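Local coordinates for protein archaeal actin homolog (Thermoplasma acidophilum, PDB 2FSJ) that polymerizes into bundles of helical filaments in a nucleotide-dependent reaction that is optimal with ATP, at residues I207-M212 against R296-I301. Residues are numbered along the deposited sequence; the frame is centred on the assembly and turned at random.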
loop_
_atom_site.group_PDB
_atom_site.type_symbol
_atom_site.label_atom_id
_atom_site.label_comp_id
_atom_site.label_asym_id
_atom_site.label_seq_id
_atom_site.Cartn_x
_atom_site.Cartn_y
_atom_site.Cartn_z
ATOM N N ILE A 207 14.010 8.094 -9.378
ATOM C CA ILE A 207 13.745 7.948 -10.807
ATOM C C ILE A 207 14.424 9.063 -11.619
ATOM O O ILE A 207 14.404 10.220 -11.235
ATOM C CB ILE A 207 12.201 7.905 -11.006
ATOM C CG1 ILE A 207 11.816 7.193 -12.296
ATOM C CG2 ILE A 207 11.570 9.285 -10.873
ATOM C CD1 ILE A 207 10.275 6.922 -12.422
ATOM N N ASN A 208 14.988 8.672 -12.756
ATOM C CA ASN A 208 15.593 9.601 -13.695
ATOM C C ASN A 208 14.468 10.149 -14.559
ATOM O O ASN A 208 13.815 9.397 -15.263
ATOM C CB ASN A 208 16.625 8.917 -14.576
ATOM C CG ASN A 208 17.456 9.936 -15.346
ATOM O OD1 ASN A 208 17.023 11.082 -15.467
ATOM N ND2 ASN A 208 18.697 9.582 -15.711
ATOM N N LEU A 209 14.215 11.437 -14.451
ATOM C CA LEU A 209 13.099 12.020 -15.184
ATOM C C LEU A 209 13.354 12.107 -16.720
ATOM O O LEU A 209 12.423 12.363 -17.484
ATOM C CB LEU A 209 12.665 13.346 -14.590
ATOM C CG LEU A 209 12.204 13.299 -13.111
ATOM C CD1 LEU A 209 12.058 14.690 -12.589
ATOM C CD2 LEU A 209 10.849 12.494 -12.940
ATOM N N MET A 210 14.568 11.879 -17.171
ATOM C CA MET A 210 14.819 11.884 -18.617
ATOM C C MET A 210 14.106 10.746 -19.280
ATOM O O MET A 210 13.669 10.914 -20.421
ATOM C CB MET A 210 16.341 11.949 -18.994
ATOM C CG MET A 210 17.125 10.666 -18.873
ATOM S SD MET A 210 18.706 10.499 -19.885
ATOM C CE MET A 210 19.008 8.863 -19.444
ATOM N N ASP A 211 13.987 9.589 -18.599
ATOM C CA ASP A 211 13.443 8.371 -19.224
ATOM C C ASP A 211 12.465 7.574 -18.358
ATOM O O ASP A 211 11.997 6.525 -18.759
ATOM C CB ASP A 211 14.566 7.453 -19.726
ATOM C CG ASP A 211 15.506 6.949 -18.634
ATOM O OD1 ASP A 211 15.342 7.242 -17.414
ATOM O OD2 ASP A 211 16.469 6.217 -18.930
ATOM N N MET A 212 12.175 8.100 -17.179
ATOM C CA MET A 212 11.351 7.443 -16.150
ATOM C C MET A 212 11.818 6.099 -15.690
ATOM O O MET A 212 10.988 5.261 -15.254
ATOM C CB MET A 212 9.869 7.398 -16.581
ATOM C CG MET A 212 9.320 8.764 -16.939
ATOM S SD MET A 212 9.212 9.922 -15.653
ATOM C CE MET A 212 10.504 10.475 -15.540
ATOM N N ARG A 296 20.700 16.856 -7.805
ATOM C CA ARG A 296 19.963 16.535 -9.035
ATOM C C ARG A 296 18.470 16.415 -8.824
ATOM O O ARG A 296 17.738 16.284 -9.806
ATOM C CB ARG A 296 20.437 15.196 -9.597
ATOM C CG ARG A 296 21.891 15.210 -9.991
ATOM C CD ARG A 296 22.333 13.964 -10.720
ATOM N NE ARG A 296 23.596 14.219 -11.403
ATOM C CZ ARG A 296 24.482 13.302 -11.733
ATOM N NH1 ARG A 296 24.268 12.011 -11.468
ATOM N NH2 ARG A 296 25.606 13.684 -12.329
ATOM N N VAL A 297 18.012 16.450 -7.565
ATOM C CA VAL A 297 16.585 16.265 -7.273
ATOM C C VAL A 297 15.805 17.492 -7.669
ATOM O O VAL A 297 16.067 18.579 -7.146
ATOM C CB VAL A 297 16.315 15.968 -5.769
ATOM C CG1 VAL A 297 14.804 15.871 -5.488
ATOM C CG2 VAL A 297 17.006 14.667 -5.360
ATOM N N THR A 298 14.829 17.321 -8.572
ATOM C CA THR A 298 13.876 18.393 -8.927
ATOM C C THR A 298 12.451 18.169 -8.438
ATOM O O THR A 298 11.671 19.074 -8.465
ATOM C CB THR A 298 13.839 18.582 -10.446
ATOM O OG1 THR A 298 13.545 17.326 -11.083
ATOM C CG2 THR A 298 15.227 18.947 -10.989
ATOM N N SER A 299 12.089 16.956 -8.034
ATOM C CA SER A 299 10.776 16.694 -7.481
ATOM C C SER A 299 10.877 15.688 -6.355
ATOM O O SER A 299 11.506 14.646 -6.533
ATOM C CB SER A 299 9.798 16.141 -8.532
ATOM O OG SER A 299 9.895 16.772 -9.776
ATOM N N LEU A 300 10.295 16.040 -5.206
ATOM C CA LEU A 300 10.169 15.168 -4.022
ATOM C C LEU A 300 8.696 14.816 -3.890
ATOM O O LEU A 300 7.861 15.726 -3.818
ATOM C CB LEU A 300 10.598 15.890 -2.741
ATOM C CG LEU A 300 12.069 16.001 -2.350
ATOM C CD1 LEU A 300 12.236 16.974 -1.162
ATOM C CD2 LEU A 300 12.725 14.662 -2.038
ATOM N N ILE A 301 8.372 13.519 -3.834
ATOM C CA ILE A 301 7.006 13.062 -3.965
ATOM C C ILE A 301 6.622 12.138 -2.801
ATOM O O ILE A 301 6.870 10.932 -2.824
ATOM C CB ILE A 301 6.798 12.381 -5.338
ATOM C CG1 ILE A 301 7.241 13.304 -6.485
ATOM C CG2 ILE A 301 5.349 11.950 -5.510
ATOM C CD1 ILE A 301 7.528 12.594 -7.799
#
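Where L209 faces T298 their CA atoms are 9.0 Å apart, the nearest CA pair of the two segments, because strand 202-208, which L209 follows, and strand 297-303, which holds T298, are not neighbours: 191-197 runs between them in one mixed sheet. L209, just past the end of its strand, reaches across that gap with a single methyl. Its CG lies anti to the carbonyl carbon (chi1 -60°), and the extended chi2 carries CD1 to within 3.4 Å of T298 OG1. The two side chains run in opposite directions, and the leucine methyl meets the threonine hydroxyl end-on. S299 supplies the second touch, its OG lying 4.1 Å from L209 CD1. Both hydroxyl oxygens thus lie ahead of this one leucine methyl, and the contact is van der Waals in character, with just 85 Å² buried in all.

T298 OG1 also makes a weak hydrogen bond to Y191 O of the intervening strand; chi1 of 55° sets this hydroxyl between the backbone N and carbonyl carbon. Backbone bonds of L209 to G190 and of T298 to Y191 tie both residues to the same central chain segment. This is the four-stranded mixed sheet of the C-terminal half of an actin-like fold, in which 202-208 pairs antiparallel and 297-303 parallel with 191-197; the contact lies at one end of it, away from the nucleotide-binding residues. Directly after strand 202-208 the chain turns back toward strand 213-222. N208 shapes that turn as an Asx turn: its OD1 accepts M210 N at 3.1 Å, nearly straight at 169°, although the donor stands well above the carbonyl plane. A weak backbone bond from M212 N to N208 O spans the same turn.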